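Local coordinates for Non-structural polyprotein (Sindbis virus, PDB 4GUA) that supplies the replication proteins of an alphavirus, this P23 fragment joining the nsP2 cysteine protease region to the macro and zinc-binding domains of nsP3, at residues 182-187 with 226-231; 309-314 with 500-505; 555-560 with 595-600. One frame throughout, in Å; residues are numbered along the deposited sequence.

Interaction 1 (182-187 with 226-231)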
loop_
_atom_site.group_PDB
_atom_site.type_symbol
_atom_site.label_atom_id
_atom_site.label_comp_id
_atom_site.label_asym_id
_atom_site.label_seq_id
_atom_site.Cartn_x
_atom_site.Cartn_y
_atom_site.Cartn_z
ATOM N N VAL A 182 26.249 1.692 -5.667
ATOM C CA VAL A 182 25.470 2.396 -6.675
ATOM C C VAL A 182 25.264 1.534 -7.914
ATOM O O VAL A 182 26.218 1.082 -8.540
ATOM C CB VAL A 182 26.151 3.732 -7.066
ATOM C CG1 VAL A 182 25.670 4.217 -8.430
ATOM C CG2 VAL A 182 25.902 4.791 -5.992
ATOM N N VAL A 183 24.006 1.278 -8.239
ATOM C CA VAL A 183 23.656 0.616 -9.488
ATOM C C VAL A 183 23.093 1.682 -10.424
ATOM O O VAL A 183 22.023 2.220 -10.171
ATOM C CB VAL A 183 22.602 -0.484 -9.259
ATOM C CG1 VAL A 183 22.303 -1.204 -10.552
ATOM C CG2 VAL A 183 23.081 -1.463 -8.190
ATOM N N SER A 184 23.820 2.001 -11.489
ATOM C CA SER A 184 23.446 3.117 -12.354
ATOM C C SER A 184 24.011 2.911 -13.755
ATOM O O SER A 184 25.035 2.257 -13.906
ATOM C CB SER A 184 23.987 4.426 -11.747
ATOM O OG SER A 184 23.690 5.562 -12.542
ATOM N N GLU A 185 23.353 3.450 -14.780
ATOM C CA GLU A 185 23.906 3.371 -16.133
ATOM C C GLU A 185 24.957 4.452 -16.417
ATOM O O GLU A 185 25.786 4.308 -17.318
ATOM C CB GLU A 185 22.800 3.445 -17.181
ATOM C CG GLU A 185 23.356 3.385 -18.593
ATOM C CD GLU A 185 22.357 2.923 -19.629
ATOM O OE1 GLU A 185 21.406 2.191 -19.274
ATOM O OE2 GLU A 185 22.532 3.297 -20.809
ATOM N N GLU A 186 24.932 5.528 -15.640
ATOM C CA GLU A 186 25.843 6.648 -15.846
ATOM C C GLU A 186 26.590 6.899 -14.553
ATOM O O GLU A 186 26.047 6.689 -13.472
ATOM C CB GLU A 186 25.075 7.899 -16.301
ATOM C CG GLU A 186 23.736 7.605 -16.985
ATOM C CD GLU A 186 22.548 7.566 -16.035
ATOM O OE1 GLU A 186 22.763 7.508 -14.805
ATOM O OE2 GLU A 186 21.395 7.553 -16.528
ATOM N N LYS A 187 27.841 7.336 -14.661
ATOM C CA LYS A 187 28.680 7.483 -13.480
ATOM C C LYS A 187 28.082 8.531 -12.558
ATOM O O LYS A 187 27.493 9.507 -13.007
ATOM C CB LYS A 187 30.110 7.872 -13.868
ATOM C CG LYS A 187 31.066 7.958 -12.689
ATOM C CD LYS A 187 32.485 8.274 -13.145
ATOM C CE LYS A 187 33.476 8.312 -11.980
ATOM N NZ LYS A 187 33.774 6.969 -11.420
ATOM N N PHE A 226 21.825 2.420 -3.622
ATOM C CA PHE A 226 21.123 3.389 -4.448
ATOM C C PHE A 226 20.969 2.792 -5.850
ATOM O O PHE A 226 21.944 2.659 -6.589
ATOM C CB PHE A 226 21.932 4.693 -4.476
ATOM C CG PHE A 226 21.348 5.759 -5.351
ATOM C CD1 PHE A 226 20.168 6.394 -5.004
ATOM C CD2 PHE A 226 21.988 6.136 -6.522
ATOM C CE1 PHE A 226 19.627 7.380 -5.815
ATOM C CE2 PHE A 226 21.450 7.118 -7.337
ATOM C CZ PHE A 226 20.269 7.742 -6.983
ATOM N N ILE A 227 19.742 2.423 -6.204
ATOM C CA ILE A 227 19.437 1.862 -7.510
ATOM C C ILE A 227 18.933 2.990 -8.390
ATOM O O ILE A 227 17.855 3.526 -8.159
ATOM C CB ILE A 227 18.325 0.783 -7.424
ATOM C CG1 ILE A 227 18.578 -0.197 -6.278
ATOM C CG2 ILE A 227 18.178 0.062 -8.753
ATOM C CD1 ILE A 227 19.878 -0.929 -6.396
ATOM N N ASN A 228 19.728 3.360 -9.383
ATOM C CA ASN A 228 19.406 4.467 -10.273
ATOM C C ASN A 228 18.821 4.045 -11.620
ATOM O O ASN A 228 18.657 4.879 -12.510
ATOM C CB ASN A 228 20.641 5.342 -10.477
ATOM C CG ASN A 228 20.293 6.754 -10.875
ATOM O OD1 ASN A 228 19.176 7.219 -10.656
ATOM N ND2 ASN A 228 21.256 7.452 -11.463
ATOM N N ILE A 229 18.552 2.751 -11.781
ATOM C CA ILE A 229 18.105 2.205 -13.062
ATOM C C ILE A 229 16.657 2.575 -13.388
ATOM O O ILE A 229 15.734 2.315 -12.604
ATOM C CB ILE A 229 18.205 0.678 -13.075
ATOM C CG1 ILE A 229 19.634 0.214 -12.779
ATOM C CG2 ILE A 229 17.762 0.149 -14.418
ATOM C CD1 ILE A 229 20.650 0.606 -13.829
ATOM N N GLY A 230 16.473 3.179 -14.560
ATOM C CA GLY A 230 15.164 3.592 -15.031
ATOM C C GLY A 230 14.598 2.724 -16.137
ATOM O O GLY A 230 15.278 1.824 -16.636
ATOM N N THR A 231 13.347 3.014 -16.507
ATOM C CA THR A 231 12.626 2.337 -17.593
ATOM C C THR A 231 12.061 3.345 -18.596
ATOM O O THR A 231 11.553 4.390 -18.191
ATOM C CB THR A 231 11.450 1.529 -17.020
ATOM O OG1 THR A 231 11.955 0.406 -16.297
ATOM C CG2 THR A 231 10.497 1.050 -18.113
#
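Val183 is the centre of the tight part of this contact. Its N-H bonds to Phe226 O at 3.0 Å, and its carbonyl oxygen receives Asn228 N at 2.7 Å, almost in line with the C=O. These bonds hold strands 179-183 and 224-227 in parallel register, Val182 beside Phe226 and Val183 beside Ile227. On one face, Val183 CG2 sits 3.7 Å from Ile227 CD1, the side chains running side by side, while the other branch, CG1, meets Ile229 CG1 at 3.8 Å. On the other face, Val182 CG2 touches the edge of the Phe226 ring at CD2, 4.2 Å away.

Beyond the strands the contact becomes polar and thins out. Asn228 CG lies anti to its backbone N (chi1 -156°), which carries ND2 to Ser184, where it donates to OG at 3.3 Å with the hydroxyl close to the amide plane. The other end of that amide, OD1, is held by Tyr306 OH, and Ser184 OG donates to Glu186 O. Glu185 and Glu186 lie outside, exposed and adding little.

The paired carboxyl ends of two central parallel strands belong to a Rossmann-like, methyltransferase-type sheet; active methyltransferases bind S-adenosylmethionine at such ends, but no cofactor is seen here.

Interaction 2 (309-314 with 500-505)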
loop_
_atom_site.group_PDB
_atom_site.type_symbol
_atom_site.label_atom_id
_atom_site.label_comp_id
_atom_site.label_asym_id
_atom_site.label_seq_id
_atom_site.Cartn_x
_atom_site.Cartn_y
_atom_site.Cartn_z
ATOM N N PHE A 309 13.411 3.418 1.439
ATOM C CA PHE A 309 13.141 2.452 2.500
ATOM C C PHE A 309 14.215 2.582 3.586
ATOM O O PHE A 309 15.400 2.417 3.305
ATOM C CB PHE A 309 13.160 1.030 1.922
ATOM C CG PHE A 309 12.198 0.823 0.784
ATOM C CD1 PHE A 309 12.546 1.169 -0.509
ATOM C CD2 PHE A 309 10.945 0.276 1.004
ATOM C CE1 PHE A 309 11.655 0.982 -1.566
ATOM C CE2 PHE A 309 10.052 0.083 -0.048
ATOM C CZ PHE A 309 10.411 0.438 -1.331
ATOM N N ARG A 310 13.808 2.861 4.823
ATOM C CA ARG A 310 14.764 3.173 5.888
ATOM C C ARG A 310 14.828 2.098 6.971
ATOM O O ARG A 310 13.792 1.670 7.489
ATOM C CB ARG A 310 14.382 4.490 6.563
ATOM C CG ARG A 310 14.517 5.722 5.703
ATOM C CD ARG A 310 14.152 6.969 6.499
ATOM N NE ARG A 310 14.047 8.142 5.643
ATOM C CZ ARG A 310 15.092 8.788 5.140
ATOM N NH1 ARG A 310 16.327 8.373 5.408
ATOM N NH2 ARG A 310 14.912 9.847 4.367
ATOM N N GLN A 311 16.051 1.727 7.359
ATOM C CA GLN A 311 16.266 0.772 8.444
ATOM C C GLN A 311 15.708 -0.628 8.205
ATOM O O GLN A 311 14.626 -0.965 8.697
ATOM C CB GLN A 311 15.713 1.315 9.755
ATOM C CG GLN A 311 16.426 2.536 10.269
ATOM C CD GLN A 311 15.852 2.993 11.590
ATOM O OE1 GLN A 311 16.504 2.901 12.625
ATOM N NE2 GLN A 311 14.611 3.480 11.561
ATOM N N LEU A 312 16.436 -1.428 7.428
ATOM C CA LEU A 312 16.003 -2.788 7.119
ATOM C C LEU A 312 16.211 -3.709 8.307
ATOM O O LEU A 312 17.340 -3.932 8.726
ATOM C CB LEU A 312 16.869 -3.328 5.978
ATOM C CG LEU A 312 16.870 -4.844 5.744
ATOM C CD1 LEU A 312 15.611 -5.265 5.020
ATOM C CD2 LEU A 312 18.100 -5.260 4.961
ATOM N N ASP A 313 15.114 -4.209 8.875
ATOM C CA ASP A 313 15.157 -5.364 9.770
ATOM C C ASP A 313 14.594 -6.649 9.137
ATOM O O ASP A 313 14.601 -7.718 9.759
ATOM C CB ASP A 313 14.460 -5.050 11.093
ATOM C CG ASP A 313 13.008 -4.679 10.913
ATOM O OD1 ASP A 313 12.454 -4.937 9.823
ATOM O OD2 ASP A 313 12.414 -4.116 11.861
ATOM N N ASN A 314 14.089 -6.534 7.911
ATOM C CA ASN A 314 13.449 -7.656 7.216
ATOM C C ASN A 314 12.413 -8.377 8.083
ATOM O O ASN A 314 12.419 -9.602 8.212
ATOM C CB ASN A 314 14.496 -8.661 6.726
ATOM C CG ASN A 314 13.909 -9.709 5.797
ATOM O OD1 ASN A 314 12.979 -9.437 5.040
ATOM N ND2 ASN A 314 14.437 -10.920 5.871
ATOM N N LEU A 500 16.099 2.423 22.203
ATOM C CA LEU A 500 15.925 1.027 21.813
ATOM C C LEU A 500 15.362 0.905 20.399
ATOM O O LEU A 500 15.855 0.118 19.588
ATOM C CB LEU A 500 14.989 0.316 22.789
ATOM C CG LEU A 500 15.250 -1.184 22.924
ATOM C CD1 LEU A 500 16.609 -1.435 23.575
ATOM C CD2 LEU A 500 14.142 -1.858 23.716
ATOM N N LYS A 501 14.324 1.683 20.115
ATOM C CA LYS A 501 13.627 1.602 18.837
ATOM C C LYS A 501 14.461 2.095 17.655
ATOM O O LYS A 501 14.360 1.558 16.551
ATOM C CB LYS A 501 12.331 2.412 18.908
ATOM C CG LYS A 501 11.578 2.475 17.593
ATOM C CD LYS A 501 10.430 3.465 17.654
ATOM C CE LYS A 501 10.088 3.999 16.264
ATOM N NZ LYS A 501 9.909 2.922 15.263
ATOM N N GLU A 502 15.294 3.105 17.878
ATOM C CA GLU A 502 16.040 3.709 16.778
ATOM C C GLU A 502 17.198 2.803 16.360
ATOM O O GLU A 502 17.726 2.930 15.260
ATOM C CB GLU A 502 16.549 5.106 17.158
ATOM C CG GLU A 502 17.630 5.684 16.232
ATOM C CD GLU A 502 17.064 6.182 14.898
ATOM O OE1 GLU A 502 15.820 6.231 14.755
ATOM O OE2 GLU A 502 17.859 6.532 13.995
ATOM N N SER A 503 17.599 1.889 17.235
ATOM C CA SER A 503 18.737 1.035 16.926
ATOM C C SER A 503 18.311 -0.292 16.299
ATOM O O SER A 503 17.751 -1.161 16.973
ATOM C CB SER A 503 19.552 0.776 18.196
ATOM O OG SER A 503 20.658 -0.070 17.934
ATOM N N VAL A 504 18.592 -0.445 15.006
ATOM C CA VAL A 504 18.391 -1.721 14.336
ATOM C C VAL A 504 19.747 -2.289 13.915
ATOM O O VAL A 504 20.318 -1.878 12.904
ATOM C CB VAL A 504 17.507 -1.511 13.087
ATOM C CG1 VAL A 504 17.398 -2.785 12.262
ATOM C CG2 VAL A 504 16.130 -1.035 13.504
ATOM N N THR A 505 20.255 -3.246 14.681
ATOM C CA THR A 505 21.567 -3.820 14.401
ATOM C C THR A 505 21.536 -5.216 13.766
ATOM O O THR A 505 22.583 -5.754 13.406
ATOM C CB THR A 505 22.415 -3.863 15.677
ATOM O OG1 THR A 505 21.763 -4.680 16.659
ATOM C CG2 THR A 505 22.589 -2.461 16.231
#
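Val504 and Gln311 carry this small, partly buried contact, and both start out toward the opposite segment. Val504 presents one methyl to the backbone and the other to the glutamine: CG1, anti to its own N (chi1 174°), lies 3.7 Å from Leu312 O and 3.9 Å from Asp313 CB, whereas CG2 faces the end of Gln311. The Gln311 chain is extended beyond CG and carries its amide up to the end of helix 488-502, where CD stands 4.1 Å from Glu502 O. Glu502 begins by heading away, but a bend at chi2 of 76° brings its carboxylate back beside the same amide.

One shell out, Gln311 is placed by a corner in the chain, with a positive phi, and by backbone bonding to Val289 of the neighbouring strand. Leu312 points away from 500-505 and packs on Phe288. Asp313 forms a salt bridge with Arg318, and its side chain also touches Lys508. From the helix side, Lys501 pairs with Asp475 and rests on Val289.

The result is an interdomain seam: the corner at Gln311 in strand 305-312, part of the methyltransferase-like sheet of nsP2, meets the end of helix 488-502, which probably belongs to the nsP3 macro domain.

Interaction 3 (555-560 with 595-600)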
loop_
_atom_site.group_PDB
_atom_site.type_symbol
_atom_site.label_atom_id
_atom_site.label_comp_id
_atom_site.label_asym_id
_atom_site.label_seq_id
_atom_site.Cartn_x
_atom_site.Cartn_y
_atom_site.Cartn_z
ATOM N N ASP A 555 -18.342 -7.079 -3.919
ATOM C CA ASP A 555 -19.551 -6.416 -3.461
ATOM C C ASP A 555 -19.276 -5.527 -2.249
ATOM O O ASP A 555 -19.739 -4.388 -2.206
ATOM C CB ASP A 555 -20.644 -7.445 -3.164
ATOM C CG ASP A 555 -21.172 -8.119 -4.431
ATOM O OD1 ASP A 555 -20.881 -7.628 -5.543
ATOM O OD2 ASP A 555 -21.897 -9.131 -4.319
ATOM N N MET A 556 -18.518 -6.038 -1.279
ATOM C CA MET A 556 -18.096 -5.233 -0.132
ATOM C C MET A 556 -17.369 -3.983 -0.613
ATOM O O MET A 556 -17.577 -2.879 -0.105
ATOM C CB MET A 556 -17.120 -6.005 0.746
ATOM C CG MET A 556 -17.667 -7.226 1.423
ATOM S SD MET A 556 -16.311 -8.105 2.208
ATOM C CE MET A 556 -15.950 -7.029 3.586
ATOM N N ALA A 557 -16.484 -4.180 -1.584
ATOM C CA ALA A 557 -15.705 -3.088 -2.140
ATOM C C ALA A 557 -16.618 -2.017 -2.739
ATOM O O ALA A 557 -16.446 -0.817 -2.498
ATOM C CB ALA A 557 -14.748 -3.630 -3.205
ATOM N N GLU A 558 -17.606 -2.463 -3.502
ATOM C CA GLU A 558 -18.501 -1.557 -4.199
ATOM C C GLU A 558 -19.344 -0.798 -3.201
ATOM O O GLU A 558 -19.604 0.384 -3.385
ATOM C CB GLU A 558 -19.388 -2.331 -5.175
ATOM C CG GLU A 558 -20.301 -1.458 -6.012
ATOM C CD GLU A 558 -20.960 -2.222 -7.139
ATOM O OE1 GLU A 558 -20.834 -3.466 -7.180
ATOM O OE2 GLU A 558 -21.611 -1.580 -7.986
ATOM N N ILE A 559 -19.738 -1.474 -2.127
ATOM C CA ILE A 559 -20.574 -0.858 -1.107
ATOM C C ILE A 559 -19.772 0.267 -0.452
ATOM O O ILE A 559 -20.305 1.339 -0.170
ATOM C CB ILE A 559 -21.043 -1.891 -0.052
ATOM C CG1 ILE A 559 -22.085 -2.836 -0.663
ATOM C CG2 ILE A 559 -21.650 -1.193 1.160
ATOM C CD1 ILE A 559 -22.541 -3.952 0.265
ATOM N N LYS A 560 -18.484 0.018 -0.232
ATOM C CA LYS A 560 -17.589 1.026 0.323
ATOM C C LYS A 560 -17.388 2.194 -0.641
ATOM O O LYS A 560 -17.203 3.336 -0.222
ATOM C CB LYS A 560 -16.239 0.381 0.635
ATOM C CG LYS A 560 -15.344 1.107 1.637
ATOM C CD LYS A 560 -16.021 2.219 2.431
ATOM C CE LYS A 560 -14.979 3.095 3.103
ATOM N NZ LYS A 560 -14.090 2.290 3.989
ATOM N N PRO A 595 -16.856 2.512 -11.621
ATOM C CA PRO A 595 -16.473 1.160 -12.038
ATOM C C PRO A 595 -15.369 0.570 -11.162
ATOM O O PRO A 595 -15.135 -0.643 -11.209
ATOM C CB PRO A 595 -15.960 1.358 -13.470
ATOM C CG PRO A 595 -16.464 2.678 -13.899
ATOM C CD PRO A 595 -16.607 3.509 -12.672
ATOM N N SER A 596 -14.706 1.421 -10.380
ATOM C CA SER A 596 -13.544 1.018 -9.598
ATOM C C SER A 596 -13.849 0.971 -8.107
ATOM O O SER A 596 -14.770 1.622 -7.628
ATOM C CB SER A 596 -12.373 1.963 -9.845
ATOM O OG SER A 596 -12.766 3.317 -9.706
ATOM N N SER A 597 -13.101 0.140 -7.391
ATOM C CA SER A 597 -13.181 0.089 -5.939
ATOM C C SER A 597 -11.785 -0.180 -5.376
ATOM O O SER A 597 -10.796 -0.136 -6.106
ATOM C CB SER A 597 -14.166 -0.990 -5.487
ATOM O OG SER A 597 -13.781 -2.278 -5.937
ATOM N N SER A 598 -11.716 -0.440 -4.074
ATOM C CA SER A 598 -10.468 -0.787 -3.409
ATOM C C SER A 598 -10.586 -2.167 -2.768
ATOM O O SER A 598 -11.670 -2.568 -2.336
ATOM C CB SER A 598 -10.135 0.241 -2.333
ATOM O OG SER A 598 -9.947 1.526 -2.898
ATOM N N PRO A 599 -9.469 -2.904 -2.712
ATOM C CA PRO A 599 -9.472 -4.244 -2.115
ATOM C C PRO A 599 -9.899 -4.237 -0.649
ATOM O O PRO A 599 -9.353 -3.465 0.137
ATOM C CB PRO A 599 -8.011 -4.686 -2.242
ATOM C CG PRO A 599 -7.234 -3.436 -2.435
ATOM C CD PRO A 599 -8.133 -2.518 -3.189
ATOM N N PRO A 600 -10.865 -5.094 -0.284
ATOM C CA PRO A 600 -11.315 -5.111 1.112
ATOM C C PRO A 600 -10.179 -5.568 2.006
ATOM O O PRO A 600 -9.356 -6.368 1.561
ATOM C CB PRO A 600 -12.440 -6.146 1.130
ATOM C CG PRO A 600 -12.669 -6.573 -0.272
ATOM C CD PRO A 600 -11.728 -5.872 -1.183
#
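Ala557 turns its methyl into the irregular chain 595-600, and most of the close contacts gather round that carbon. Ser597 OG is 3.2 Å from Ala557 CB, Ser598 O is 3.4 Å from it, and the Pro600 ring closes in with CD at 4.3 Å. The CA atoms of Ala557 and Ser597 are 5.6 Å apart. No hydrogen bond crosses between the segments.

Ser597 has its hydroxyl between its own backbone N and carbonyl carbon (chi1 60°), which keeps OG over the alanine methyl and puts it where it bonds to Tyr543 OH, a residue that itself touches Ala557. Ser597 CB meanwhile lies 4.2 Å from Glu558 N on the helix backbone. Met556 works at the other end. Its chain runs out extended as far as SD, then chi3 of 73° folds CE toward Pro600, 4.4 Å from CB, a loose apolar touch. The same side chain packs on Leu573, Pro613 and Val616, so it is wedged among neighbouring helices as well as against the proline, and it is about 13 Å from the zinc ion.

Other helix side chains turn elsewhere: Glu558 goes to a salt bridge with Arg586, and Lys560, which starts toward the loop, leads off to Asp566 and Thr658. The loop has further partners: Ser596 and Ser598 bond through their hydroxyls to Asn151 of the nsP2 protease region, and the backbone of Pro600 pairs with Ser542.

This is an irregular, serine- and proline-rich loop packed across helix 550-562 within the nsP3 zinc-binding domain.

Interaction 1 is the buried one, with two strands of the methyltransferase-like sheet joined by backbone hydrogen bonds and apolar side chains. Interaction 2 reaches the same sheet, at strand 305-312, but there the sheet meets a helix of the following domain, and the contact is smaller, partly buried and without a clear hydrogen bond across it. Interaction 3 shares no element with either and lies on the opposite side of the chain's centre, its centre about 38 Å from that of interaction 1 and about 35 Å from that of interaction 2. It relies on van der Waals packing of methyl and proline groups, while the hydroxyls of Ser597 and Ser598 bond to outside partners.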